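PDB 2BKL: prolyl endopeptidase from Myxococcus xanthus, which probably hydrolyses oligopeptides after proline, and far less readily after alanine, as a serine endopeptidase of the S9A family. Local coordinates for residues L66-S71 with K659-S664; G272-V277 with L287-A292; D375-V380 with T393-G398; E413-E418 with V435-L440; Q545-Y550 with P601-P606. All coordinates share one frame; numbering follows the deposited sequence.

Interaction 1 (L66-S71 with K659-S664); sequences LFYTDS and KAIESS
Phe67 CG lies anti to its own carbonyl carbon (chi1 -73°), which sends the ring toward the helix that carries Ile661. Ile661 CG1 is placed the same way (chi1 -68°), and its CD1 then reaches on to Tyr68. Phe67 and Ile661 run past each other, pointing opposite ways. Phe67 CD2 meets Ile661 CG1 at 3.7 Å. The far edge of the Phe67 ring turns to polar atoms. Ser664 OG lies near the ring plane, 3.5 Å from Phe67 CZ, and Ala660 O sits at the same rim, 3.7 Å from Phe67 CE2. Ala660 CB adds a looser apolar contact. The Ile661 side chain lies nearly perpendicular to that of Tyr68, with Ile661 CD1 3.4 Å from Tyr68 CE2. No hydrogen bond joins the two segments. The Tyr68 hydroxyl instead bonds to Glu92. The contact is a small one at the surface. In the prolyl oligopeptidase fold, N-terminal helices pack on the alpha/beta-hydrolase domain. Here helix 56-67, just before the first propeller strand, 71-78, packs on the last helix, 657-674. Phe63, one turn earlier on helix 56-67, also touches Ile661 and Ser664, while Ser663 leans on strand 641-646.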
# COMPACT_ATOMS: atom_id res chain seq x y z
N LEU A 66 -3.72 6.11 22.43
CA LEU A 66 -2.78 6.33 21.32
C LEU A 66 -3.45 6.49 19.97
O LEU A 66 -2.97 7.27 19.14
CB LEU A 66 -1.81 5.14 21.22
CG LEU A 66 -0.79 5.02 22.35
CD1 LEU A 66 -0.08 3.70 22.25
CD2 LEU A 66 0.17 6.20 22.33
N PHE A 67 -4.51 5.75 19.70
CA PHE A 67 -5.07 5.68 18.33
C PHE A 67 -6.03 6.81 18.00
O PHE A 67 -6.25 7.12 16.83
CB PHE A 67 -5.79 4.35 18.06
CG PHE A 67 -4.89 3.17 17.88
CD1 PHE A 67 -3.52 3.23 18.11
CD2 PHE A 67 -5.45 1.98 17.51
CE1 PHE A 67 -2.72 2.09 17.90
CE2 PHE A 67 -4.67 0.83 17.33
CZ PHE A 67 -3.30 0.89 17.55
N TYR A 68 -6.68 7.39 19.01
CA TYR A 68 -7.52 8.58 18.77
C TYR A 68 -6.60 9.77 18.86
O TYR A 68 -5.99 10.01 19.90
CB TYR A 68 -8.65 8.67 19.79
CG TYR A 68 -9.75 7.65 19.59
CD1 TYR A 68 -10.69 7.80 18.58
CD2 TYR A 68 -9.86 6.52 20.43
CE1 TYR A 68 -11.71 6.86 18.40
CE2 TYR A 68 -10.85 5.59 20.26
CZ TYR A 68 -11.79 5.73 19.25
OH TYR A 68 -12.77 4.76 19.08
N THR A 69 -6.43 10.49 17.76
CA THR A 69 -5.53 11.63 17.73
C THR A 69 -6.20 12.84 17.10
O THR A 69 -7.23 12.74 16.42
CB THR A 69 -4.27 11.35 16.89
OG1 THR A 69 -4.62 11.28 15.52
CG2 THR A 69 -3.66 10.00 17.21
N ASP A 70 -5.58 13.98 17.35
CA ASP A 70 -5.81 15.22 16.63
C ASP A 70 -4.71 15.30 15.60
O ASP A 70 -3.54 15.36 15.95
CB ASP A 70 -5.70 16.43 17.56
CG ASP A 70 -6.80 16.48 18.54
OD1 ASP A 70 -7.98 16.48 18.12
OD2 ASP A 70 -6.59 16.49 19.78
N SER A 71 -5.07 15.26 14.33
CA SER A 71 -4.10 15.39 13.28
C SER A 71 -4.71 16.19 12.14
O SER A 71 -5.94 16.38 12.06
CB SER A 71 -3.67 14.02 12.79
OG SER A 71 -4.66 13.41 11.97
N LYS A 659 -12.40 -0.31 15.89
CA LYS A 659 -12.07 -1.64 15.37
C LYS A 659 -10.57 -1.86 15.24
O LYS A 659 -10.06 -2.97 15.47
CB LYS A 659 -12.79 -1.89 14.05
CG LYS A 659 -14.33 -1.97 14.18
CD LYS A 659 -14.86 -2.90 15.28
CE LYS A 659 -16.37 -2.98 15.26
NZ LYS A 659 -17.03 -1.65 15.50
N ALA A 660 -9.82 -0.82 14.92
CA ALA A 660 -8.36 -0.90 14.92
C ALA A 660 -7.83 -1.19 16.32
O ALA A 660 -6.89 -1.97 16.46
CB ALA A 660 -7.77 0.40 14.36
N ILE A 661 -8.43 -0.59 17.34
CA ILE A 661 -8.05 -0.86 18.73
C ILE A 661 -8.27 -2.34 18.99
O ILE A 661 -7.37 -3.00 19.51
CB ILE A 661 -8.84 0.01 19.73
CG1 ILE A 661 -8.41 1.46 19.59
CG2 ILE A 661 -8.59 -0.46 21.16
CD1 ILE A 661 -9.34 2.49 20.24
N GLU A 662 -9.46 -2.86 18.65
CA GLU A 662 -9.76 -4.28 18.89
C GLU A 662 -8.77 -5.20 18.17
O GLU A 662 -8.35 -6.22 18.71
CB GLU A 662 -11.20 -4.60 18.50
CG GLU A 662 -12.23 -4.06 19.47
CD GLU A 662 -13.64 -4.45 19.09
OE1 GLU A 662 -13.92 -5.67 19.08
OE2 GLU A 662 -14.47 -3.57 18.79
N SER A 663 -8.37 -4.83 16.95
CA SER A 663 -7.50 -5.70 16.18
C SER A 663 -6.11 -5.72 16.82
O SER A 663 -5.50 -6.79 16.90
CB SER A 663 -7.41 -5.23 14.73
OG SER A 663 -8.66 -5.44 14.11
N SER A 664 -5.63 -4.57 17.30
CA SER A 664 -4.33 -4.50 17.92
C SER A 664 -4.33 -5.22 19.25
O SER A 664 -3.35 -5.86 19.57
CB SER A 664 -3.88 -3.04 18.10
OG SER A 664 -3.59 -2.47 16.82

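Interaction 2 (G272-V277 with L287-A292); sequences GAKYEV and LTDEGA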
# COMPACT_ATOMS: atom_id res chain seq x y z
N GLY A 272 10.91 -3.13 -20.53
CA GLY A 272 11.65 -3.31 -19.30
C GLY A 272 12.02 -1.99 -18.62
O GLY A 272 12.97 -1.92 -17.85
N ALA A 273 11.25 -0.95 -18.92
CA ALA A 273 11.45 0.38 -18.33
C ALA A 273 10.11 1.07 -18.09
O ALA A 273 9.14 0.83 -18.82
CB ALA A 273 12.32 1.25 -19.24
N LYS A 274 10.08 1.89 -17.04
CA LYS A 274 8.95 2.71 -16.68
C LYS A 274 9.23 4.16 -16.93
O LYS A 274 10.38 4.60 -16.89
CB LYS A 274 8.59 2.55 -15.20
CG LYS A 274 8.12 1.20 -14.85
CD LYS A 274 7.84 1.08 -13.34
CE LYS A 274 9.13 0.98 -12.58
NZ LYS A 274 8.90 0.76 -11.13
N TYR A 275 8.15 4.91 -17.13
CA TYR A 275 8.20 6.33 -17.47
C TYR A 275 7.02 7.04 -16.83
O TYR A 275 5.88 6.64 -17.04
CB TYR A 275 8.13 6.55 -18.98
CG TYR A 275 9.15 5.81 -19.76
CD1 TYR A 275 8.96 4.46 -20.08
CD2 TYR A 275 10.29 6.44 -20.23
CE1 TYR A 275 9.93 3.76 -20.83
CE2 TYR A 275 11.25 5.76 -20.97
CZ TYR A 275 11.07 4.41 -21.26
OH TYR A 275 12.01 3.71 -21.99
N GLU A 276 7.29 8.11 -16.10
CA GLU A 276 6.26 8.98 -15.52
C GLU A 276 6.52 10.39 -16.03
O GLU A 276 7.66 10.84 -16.03
CB GLU A 276 6.37 8.95 -14.00
CG GLU A 276 5.34 9.80 -13.28
CD GLU A 276 5.61 9.90 -11.80
OE1 GLU A 276 6.15 8.94 -11.20
OE2 GLU A 276 5.28 10.95 -11.21
N VAL A 277 5.48 11.08 -16.46
CA VAL A 277 5.63 12.37 -17.12
C VAL A 277 4.84 13.47 -16.43
O VAL A 277 3.68 13.27 -16.00
CB VAL A 277 5.16 12.31 -18.59
CG1 VAL A 277 5.52 13.60 -19.31
CG2 VAL A 277 5.73 11.12 -19.27
N LEU A 287 10.47 11.06 -15.76
CA LEU A 287 11.21 10.28 -14.78
C LEU A 287 11.22 8.85 -15.24
O LEU A 287 10.15 8.26 -15.47
CB LEU A 287 10.53 10.38 -13.41
CG LEU A 287 11.06 9.47 -12.31
CD1 LEU A 287 12.50 9.79 -11.91
CD2 LEU A 287 10.11 9.54 -11.10
N THR A 288 12.40 8.25 -15.38
CA THR A 288 12.50 6.91 -15.94
C THR A 288 13.68 6.11 -15.45
O THR A 288 14.71 6.68 -15.04
CB THR A 288 12.53 7.03 -17.49
OG1 THR A 288 12.58 5.73 -18.09
CG2 THR A 288 13.78 7.72 -17.97
N ASP A 289 13.53 4.78 -15.48
CA ASP A 289 14.63 3.87 -15.24
C ASP A 289 15.28 3.34 -16.53
O ASP A 289 16.16 2.49 -16.48
CB ASP A 289 14.25 2.72 -14.26
CG ASP A 289 13.13 1.90 -14.72
OD1 ASP A 289 12.79 1.97 -15.93
OD2 ASP A 289 12.53 1.11 -13.94
N GLU A 290 14.88 3.88 -17.67
CA GLU A 290 15.52 3.51 -18.93
C GLU A 290 17.00 3.86 -18.89
O GLU A 290 17.36 5.03 -18.71
CB GLU A 290 14.84 4.19 -20.10
CG GLU A 290 15.24 3.59 -21.45
CD GLU A 290 15.14 4.58 -22.59
OE1 GLU A 290 14.00 4.94 -22.99
OE2 GLU A 290 16.21 4.98 -23.12
N GLY A 291 17.85 2.83 -19.01
CA GLY A 291 19.29 2.98 -18.91
C GLY A 291 19.77 3.58 -17.60
O GLY A 291 20.83 4.17 -17.55
N ALA A 292 19.01 3.38 -16.52
CA ALA A 292 19.28 4.00 -15.24
C ALA A 292 18.46 3.29 -14.16
O ALA A 292 17.38 3.71 -13.82
CB ALA A 292 18.93 5.50 -15.30
O HOH W 1 14.92 -0.06 -17.30
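A beta hairpin of the propeller domain, strands 275-280 and 283-288, has its open end here, and Tyr275 faces Thr288 across it as an antiparallel non-hydrogen-bonded pair. Next to it Glu276 and Leu287 form a hydrogen-bonded pair, with Glu276 N to Leu287 O at 2.9 Å and Leu287 N to Glu276 O at 2.8 Å. Toward the open end, side chains join in. Asp289 OD1 accepts from Lys274 N at 2.9 Å, on its syn side but 30° out of the carboxylate plane. Thr288 OG1 donates to Lys274 O at 2.7 Å. Thr288 OG1 also accepts from Glu290 N at 3.0 Å, an ST turn. OG1 lies over one face of the Tyr275 ring as well, toward the rim. With OG1 anti to the backbone N (chi1 -178°), Thr288 can serve all three. The Tyr275 hydroxyl bonds to the anti lone pair of Glu290 OE1 at 2.5 Å, a short distance. The ring and carboxylate planes are 69° apart. Arg307 holds the other oxygen of Glu290 in a salt bridge. Lys274 NZ bonds to the backbone of Trp249, a ligand-pocket residue, and stays 4.6 Å from Asp289 OD2, beyond a salt bridge. The hairpin supplies two strands of a four-stranded antiparallel sheet, the blade of a beta-propeller.

Interaction 3 (D375-V380 with T393-G398); sequences DDAYYV and TSVSTG
Asp375 grips the 393-398 segment with both carboxylate oxygens, and this is the tight part of the contact. Asp375 OD2 accepts from Ser394 OG at 2.7 Å through its syn lone pair. Asp375 OD1 takes two donors: Ser396 N comes to its syn lone pair at 2.9 Å, and Ser396 OG, also at 2.9 Å, comes from above the carboxylate plane, 40° out of it. Three bonds therefore fix the rotation of the carboxylate. The Asp375 side chain reaches the turn because its CG points away from the backbone N (chi1 -175°). Ser394 OG in turn accepts from Thr397 N at 3.1 Å, an ST motif. The backbones also pair closely: Val395 N bonds to Asp375 O, and Ala377 and Thr393 form an antiparallel hydrogen-bonded pair with Thr393 N to Ala377 O at 2.8 Å. The apolar contacts are looser but buried. Ala377 CB meets Val395 CG2 at 3.9 Å, and Thr393 CG2 touches the edge of the Tyr379 ring, 3.9 Å from Tyr379 CE1. The strongly bonded Asp375-Ser396 end is the more solvent-exposed one. The contact closes the open end of hairpin 376-383/386-394, the two middle strands of a four-stranded antiparallel sheet, as in the blades of a beta-propeller.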
# COMPACT_ATOMS: atom_id res chain seq x y z
N ASP A 375 4.65 29.08 -4.39
CA ASP A 375 5.93 29.04 -3.73
C ASP A 375 5.93 28.23 -2.44
O ASP A 375 6.96 27.69 -2.05
CB ASP A 375 6.42 30.45 -3.40
CG ASP A 375 7.80 30.45 -2.81
OD1 ASP A 375 8.74 30.04 -3.53
OD2 ASP A 375 8.03 30.83 -1.64
N ASP A 376 4.80 28.17 -1.74
CA ASP A 376 4.71 27.35 -0.54
C ASP A 376 4.53 25.88 -0.91
O ASP A 376 3.62 25.54 -1.66
CB ASP A 376 3.51 27.74 0.33
CG ASP A 376 3.56 29.16 0.81
OD1 ASP A 376 4.64 29.61 1.27
OD2 ASP A 376 2.54 29.88 0.77
N ALA A 377 5.36 25.01 -0.33
CA ALA A 377 5.25 23.57 -0.52
C ALA A 377 5.42 22.88 0.82
O ALA A 377 6.20 23.35 1.64
CB ALA A 377 6.28 23.04 -1.49
N TYR A 378 4.77 21.74 1.01
CA TYR A 378 4.76 21.07 2.29
C TYR A 378 5.41 19.73 2.18
O TYR A 378 5.41 19.10 1.12
CB TYR A 378 3.30 20.89 2.76
CG TYR A 378 2.53 22.16 2.99
CD1 TYR A 378 1.99 22.85 1.92
CD2 TYR A 378 2.34 22.66 4.26
CE1 TYR A 378 1.29 24.03 2.13
CE2 TYR A 378 1.63 23.82 4.47
CZ TYR A 378 1.12 24.49 3.40
OH TYR A 378 0.41 25.66 3.59
N TYR A 379 6.00 19.26 3.28
CA TYR A 379 6.40 17.88 3.35
C TYR A 379 6.11 17.31 4.72
O TYR A 379 5.99 18.04 5.71
CB TYR A 379 7.88 17.68 2.97
CG TYR A 379 8.90 18.07 4.01
CD1 TYR A 379 9.42 19.35 4.05
CD2 TYR A 379 9.39 17.14 4.93
CE1 TYR A 379 10.41 19.71 5.01
CE2 TYR A 379 10.34 17.48 5.86
CZ TYR A 379 10.82 18.78 5.91
OH TYR A 379 11.80 19.07 6.84
N VAL A 380 5.96 15.99 4.74
CA VAL A 380 5.69 15.25 5.96
C VAL A 380 6.94 14.54 6.40
O VAL A 380 7.64 13.95 5.58
CB VAL A 380 4.58 14.21 5.66
CG1 VAL A 380 4.23 13.39 6.89
CG2 VAL A 380 3.32 14.87 5.10
N THR A 393 7.39 25.01 3.56
CA THR A 393 8.65 25.53 3.06
C THR A 393 8.42 26.46 1.89
O THR A 393 7.42 26.35 1.19
CB THR A 393 9.60 24.39 2.63
OG1 THR A 393 9.19 23.84 1.36
CG2 THR A 393 9.56 23.19 3.56
N SER A 394 9.35 27.38 1.69
CA SER A 394 9.40 28.18 0.48
C SER A 394 10.33 27.52 -0.51
O SER A 394 11.48 27.24 -0.23
CB SER A 394 9.92 29.58 0.79
OG SER A 394 10.31 30.24 -0.41
N VAL A 395 9.83 27.27 -1.71
CA VAL A 395 10.64 26.65 -2.73
C VAL A 395 11.75 27.59 -3.17
O VAL A 395 12.89 27.16 -3.38
CB VAL A 395 9.78 26.22 -3.95
CG1 VAL A 395 10.66 25.65 -5.05
CG2 VAL A 395 8.76 25.19 -3.55
N SER A 396 11.42 28.87 -3.32
CA SER A 396 12.38 29.85 -3.82
C SER A 396 13.51 30.17 -2.83
O SER A 396 14.63 30.36 -3.28
CB SER A 396 11.67 31.13 -4.26
OG SER A 396 11.00 31.75 -3.21
N THR A 397 13.23 30.20 -1.52
CA THR A 397 14.25 30.59 -0.53
C THR A 397 14.78 29.46 0.36
O THR A 397 15.84 29.60 0.99
CB THR A 397 13.75 31.69 0.41
OG1 THR A 397 12.80 31.17 1.35
CG2 THR A 397 13.02 32.83 -0.35
N GLY A 398 14.01 28.39 0.51
CA GLY A 398 14.35 27.31 1.42
C GLY A 398 13.93 27.50 2.87
O GLY A 398 14.19 26.62 3.71

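Interaction 4 (E413-E418 with V435-L440); sequences EQYQVE and VHRKDL
His436 and Gln416 form a hydrogen-bonded pair near the open end of hairpin 415-423/429-437, which makes up one edge of the eight-stranded sheet of the alpha/beta-hydrolase domain. Gln416 N reaches His436 O at 2.9 Å, and His436 N returns to Gln416 O. Followed outward from CB, the His436 side chain swings CG between its backbone N and carbonyl carbon (chi1 51°). His436 ND1 then bonds to Arg437 O at 2.8 Å, lying above that carbonyl's plane. CE1 rests against Gln416 CG and OE1. His436 CD2 is 3.5 Å from Glu418 OE2. His436 NE2, at the tip, donates to Glu418 OE2 at 2.7 Å. Glu418 OE2 lies close to the imidazole plane, while NE2 sits 32° out of the carboxylate plane. The ring is thus held by a bond at each nitrogen, and the carboxylate stands almost upright to it, at 88°. Tyr521 also bonds to Glu418 OE2. At the other end, Lys438 N bonds to Gln414 O, and Lys438 NZ makes a weak bond to Glu413 O. Arg437 lies alongside Gln414, while its NE makes a salt bridge with Asp439 OD1. Arg437 NH1 donates to Gln414 OE1 at 3.0 Å, from above the amide plane.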
# COMPACT_ATOMS: atom_id res chain seq x y z
N GLU A 413 12.33 9.72 23.85
CA GLU A 413 13.70 9.56 24.35
C GLU A 413 13.96 8.21 25.02
O GLU A 413 15.11 7.84 25.28
CB GLU A 413 14.05 10.69 25.33
CG GLU A 413 13.96 12.08 24.72
CD GLU A 413 14.82 12.23 23.47
OE1 GLU A 413 16.06 12.07 23.57
OE2 GLU A 413 14.25 12.49 22.36
N GLN A 414 12.90 7.47 25.28
CA GLN A 414 13.05 6.13 25.84
C GLN A 414 13.45 5.09 24.79
O GLN A 414 13.80 3.99 25.16
CB GLN A 414 11.75 5.69 26.55
CG GLN A 414 11.61 6.38 27.94
CD GLN A 414 10.26 6.19 28.60
OE1 GLN A 414 9.50 5.28 28.26
NE2 GLN A 414 9.93 7.09 29.54
N TYR A 415 13.39 5.43 23.51
CA TYR A 415 13.57 4.44 22.43
C TYR A 415 14.69 4.83 21.50
O TYR A 415 15.11 6.00 21.43
CB TYR A 415 12.28 4.31 21.59
CG TYR A 415 11.04 4.21 22.41
CD1 TYR A 415 10.74 3.06 23.09
CD2 TYR A 415 10.19 5.28 22.55
CE1 TYR A 415 9.61 2.96 23.88
CE2 TYR A 415 9.06 5.20 23.35
CZ TYR A 415 8.79 4.06 24.02
OH TYR A 415 7.67 3.97 24.84
N GLN A 416 15.22 3.82 20.82
CA GLN A 416 16.18 4.09 19.77
C GLN A 416 15.91 3.23 18.57
O GLN A 416 15.24 2.19 18.65
CB GLN A 416 17.61 3.90 20.22
CG GLN A 416 17.96 2.50 20.58
CD GLN A 416 19.38 2.34 21.10
OE1 GLN A 416 19.59 1.76 22.15
NE2 GLN A 416 20.35 2.85 20.35
N VAL A 417 16.44 3.69 17.46
CA VAL A 417 16.30 3.05 16.17
C VAL A 417 17.69 2.80 15.64
O VAL A 417 18.52 3.72 15.61
CB VAL A 417 15.58 3.95 15.14
CG1 VAL A 417 15.42 3.25 13.79
CG2 VAL A 417 14.22 4.43 15.69
N GLU A 418 17.97 1.54 15.32
CA GLU A 418 19.20 1.14 14.66
C GLU A 418 18.90 0.82 13.19
O GLU A 418 17.79 0.41 12.84
CB GLU A 418 19.74 -0.13 15.30
CG GLU A 418 19.74 -0.16 16.82
CD GLU A 418 20.38 -1.43 17.28
OE1 GLU A 418 21.56 -1.61 16.94
OE2 GLU A 418 19.69 -2.26 17.91
N VAL A 435 14.11 -1.45 16.27
CA VAL A 435 13.59 -0.43 17.19
C VAL A 435 13.34 -1.07 18.54
O VAL A 435 12.78 -2.16 18.65
CB VAL A 435 12.24 0.16 16.65
CG1 VAL A 435 11.81 1.33 17.51
CG2 VAL A 435 12.36 0.57 15.16
N HIS A 436 13.78 -0.41 19.60
CA HIS A 436 13.61 -0.94 20.94
C HIS A 436 13.87 0.14 21.98
O HIS A 436 14.42 1.19 21.67
CB HIS A 436 14.56 -2.12 21.19
CG HIS A 436 15.98 -1.81 20.83
ND1 HIS A 436 16.84 -1.15 21.68
CD2 HIS A 436 16.69 -2.07 19.71
CE1 HIS A 436 18.01 -1.00 21.09
NE2 HIS A 436 17.94 -1.55 19.89
N ARG A 437 13.51 -0.14 23.23
CA ARG A 437 13.90 0.75 24.32
C ARG A 437 15.42 0.84 24.40
O ARG A 437 16.14 -0.14 24.19
CB ARG A 437 13.38 0.24 25.66
CG ARG A 437 11.89 0.40 25.87
CD ARG A 437 11.42 -0.12 27.20
NE ARG A 437 11.97 0.72 28.25
CZ ARG A 437 11.43 1.90 28.61
NH1 ARG A 437 10.31 2.36 28.05
NH2 ARG A 437 12.03 2.63 29.55
N LYS A 438 15.91 2.01 24.79
CA LYS A 438 17.35 2.20 25.02
C LYS A 438 17.92 1.23 26.04
O LYS A 438 19.07 0.83 25.91
CB LYS A 438 17.65 3.65 25.43
CG LYS A 438 17.49 4.61 24.31
CD LYS A 438 17.95 6.04 24.66
CE LYS A 438 17.60 7.04 23.57
NZ LYS A 438 17.75 8.43 24.06
N ASP A 439 17.14 0.89 27.07
CA ASP A 439 17.61 -0.04 28.11
C ASP A 439 17.42 -1.54 27.84
O ASP A 439 17.60 -2.36 28.73
CB ASP A 439 17.00 0.34 29.46
CG ASP A 439 15.50 0.22 29.51
OD1 ASP A 439 14.82 -0.41 28.64
OD2 ASP A 439 14.88 0.75 30.48
N LEU A 440 17.08 -1.90 26.61
CA LEU A 440 16.94 -3.30 26.25
C LEU A 440 18.17 -4.06 26.64
O LEU A 440 19.28 -3.65 26.31
CB LEU A 440 16.78 -3.42 24.73
CG LEU A 440 16.61 -4.83 24.17
CD1 LEU A 440 15.15 -5.23 24.33
CD2 LEU A 440 17.09 -4.89 22.70
O HOH W 2 14.84 2.87 27.62
O HOH W 3 21.03 2.11 24.07

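Interaction 5 (Q545-Y550 with P601-P606); sequences QRPELY and PDVRYP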
# COMPACT_ATOMS: atom_id res chain seq x y z
N GLN A 545 8.59 -22.99 4.89
CA GLN A 545 9.99 -23.35 4.54
C GLN A 545 10.89 -23.64 5.72
O GLN A 545 11.66 -24.60 5.71
CB GLN A 545 10.61 -22.25 3.67
CG GLN A 545 9.94 -22.14 2.32
CD GLN A 545 10.58 -21.14 1.39
OE1 GLN A 545 11.43 -20.34 1.78
NE2 GLN A 545 10.15 -21.18 0.12
N ARG A 546 10.82 -22.78 6.74
CA ARG A 546 11.73 -22.83 7.87
C ARG A 546 10.98 -22.57 9.15
O ARG A 546 11.25 -21.60 9.87
CB ARG A 546 12.85 -21.81 7.70
CG ARG A 546 13.69 -22.02 6.47
CD ARG A 546 14.73 -23.04 6.62
NE ARG A 546 15.71 -22.78 7.68
CZ ARG A 546 16.72 -21.90 7.66
NH1 ARG A 546 16.96 -21.07 6.66
NH2 ARG A 546 17.53 -21.86 8.71
N PRO A 547 10.02 -23.43 9.48
CA PRO A 547 9.19 -23.22 10.67
C PRO A 547 10.01 -23.11 11.97
O PRO A 547 9.60 -22.38 12.88
CB PRO A 547 8.26 -24.45 10.67
CG PRO A 547 9.00 -25.49 9.85
CD PRO A 547 9.67 -24.68 8.78
N GLU A 548 11.15 -23.79 12.02
CA GLU A 548 12.00 -23.78 13.19
C GLU A 548 12.61 -22.44 13.55
O GLU A 548 13.08 -22.27 14.66
CB GLU A 548 13.09 -24.85 13.06
CG GLU A 548 14.22 -24.52 12.11
CD GLU A 548 13.92 -24.69 10.61
OE1 GLU A 548 12.82 -25.13 10.19
OE2 GLU A 548 14.86 -24.46 9.81
N LEU A 549 12.59 -21.49 12.63
CA LEU A 549 13.15 -20.15 12.93
C LEU A 549 12.20 -19.23 13.69
O LEU A 549 12.63 -18.19 14.18
CB LEU A 549 13.55 -19.43 11.64
CG LEU A 549 14.64 -20.02 10.77
CD1 LEU A 549 14.89 -19.17 9.53
CD2 LEU A 549 15.93 -20.16 11.56
N TYR A 550 10.93 -19.60 13.80
CA TYR A 550 9.87 -18.69 14.22
C TYR A 550 9.01 -19.28 15.33
O TYR A 550 8.74 -20.48 15.34
CB TYR A 550 8.98 -18.36 13.02
CG TYR A 550 9.75 -17.94 11.78
CD1 TYR A 550 10.39 -16.70 11.72
CD2 TYR A 550 9.86 -18.77 10.68
CE1 TYR A 550 11.09 -16.32 10.61
CE2 TYR A 550 10.58 -18.42 9.54
CZ TYR A 550 11.20 -17.17 9.51
OH TYR A 550 11.93 -16.82 8.42
N PRO A 601 3.44 -32.49 6.63
CA PRO A 601 2.96 -33.12 7.85
C PRO A 601 4.10 -33.41 8.81
O PRO A 601 5.28 -33.44 8.45
CB PRO A 601 2.33 -34.40 7.35
CG PRO A 601 3.18 -34.76 6.15
CD PRO A 601 3.46 -33.43 5.50
N ASP A 602 3.72 -33.68 10.06
CA ASP A 602 4.65 -34.12 11.10
C ASP A 602 5.66 -33.04 11.43
O ASP A 602 6.79 -33.33 11.81
CB ASP A 602 5.33 -35.44 10.74
CG ASP A 602 4.35 -36.47 10.22
OD1 ASP A 602 3.29 -36.68 10.86
OD2 ASP A 602 4.51 -37.05 9.11
N VAL A 603 5.22 -31.78 11.32
CA VAL A 603 6.01 -30.59 11.62
C VAL A 603 5.30 -29.76 12.68
O VAL A 603 4.10 -29.53 12.59
CB VAL A 603 6.19 -29.76 10.37
CG1 VAL A 603 6.81 -28.40 10.65
CG2 VAL A 603 7.04 -30.51 9.38
N ARG A 604 6.04 -29.33 13.70
CA ARG A 604 5.50 -28.38 14.66
C ARG A 604 5.67 -26.99 14.07
O ARG A 604 6.79 -26.50 13.89
CB ARG A 604 6.19 -28.48 16.02
CG ARG A 604 6.12 -29.89 16.65
CD ARG A 604 7.20 -30.17 17.72
NE ARG A 604 6.63 -30.22 19.07
CZ ARG A 604 6.38 -29.16 19.84
NH1 ARG A 604 6.66 -27.92 19.42
NH2 ARG A 604 5.85 -29.33 21.04
N TYR A 605 4.56 -26.36 13.75
CA TYR A 605 4.56 -25.04 13.16
C TYR A 605 4.56 -23.99 14.25
O TYR A 605 4.13 -24.22 15.37
CB TYR A 605 3.33 -24.87 12.22
CG TYR A 605 3.56 -25.63 10.93
CD1 TYR A 605 4.42 -25.16 9.96
CD2 TYR A 605 2.96 -26.88 10.72
CE1 TYR A 605 4.65 -25.85 8.82
CE2 TYR A 605 3.22 -27.60 9.60
CZ TYR A 605 4.06 -27.10 8.65
OH TYR A 605 4.38 -27.84 7.54
N PRO A 606 4.97 -22.79 13.88
CA PRO A 606 4.73 -21.65 14.75
C PRO A 606 3.24 -21.46 14.99
O PRO A 606 2.42 -21.81 14.14
CB PRO A 606 5.26 -20.46 13.93
CG PRO A 606 6.06 -21.01 12.86
CD PRO A 606 5.66 -22.41 12.64
O HOH W 4 8.23 -23.78 15.01
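Two loops that each lead into a neighbouring parallel strand of the alpha/beta-hydrolase sheet meet here, with Pro547 set against Val603, Tyr605 and Pro606. The 545-550 loop joins helix 534-545 to strand 552-556 and contains a short 3-10 turn. The 601-606 loop runs into strand 607-613. No direct hydrogen bond links the two segments, and the contact is apolar. Pro547 stands at its centre. Pro547 CG meets Val603 CG1 at 3.7 Å, the two side chains crossing at about a right angle. Pro547 CB touches Pro606 CD at 3.8 Å and Tyr605 CD1 at 4.0 Å. Val603 CG1 also lies over the centre of the Tyr605 ring, so one methyl serves both the ring and the proline. CG1 is put there by standing anti to the backbone N (chi1 171°). The Tyr605 hydroxyl bonds to Arg600 O. Pro606 extends the contact to Tyr550, with Pro606 CG 3.9 Å from Tyr550 CB. Pro606 CG also lies 3.7 Å from the backbone oxygen Tyr550 O. The Tyr550 ring leads away toward His510, which bonds its hydroxyl. A water lies between the two backbones, 2.9 Å from Pro547 O and 3.3 Å from Arg604 O.

How the interactions relate
Interactions 2 and 3 lie in two different blades of the propeller, with centres 27 Å apart. Interactions 4 and 5 belong to the catalytic domain's sheet, one at its edge hairpin and the other at loops entering two inner strands. Interaction 1 is a surface contact between a helix near the N-terminus and the last helix of the chain, and its nearest atoms are about 8 Å from those of interaction 4. The three hairpin contacts, 2, 3 and 4, combine backbone pairing with carboxylate-centred bonds. Interactions 1 and 5 have no hydrogen bond across their segments and rely on apolar packing. Interaction 5 is nevertheless largely buried, as is interaction 3, whereas interactions 2 and 4 are partly so.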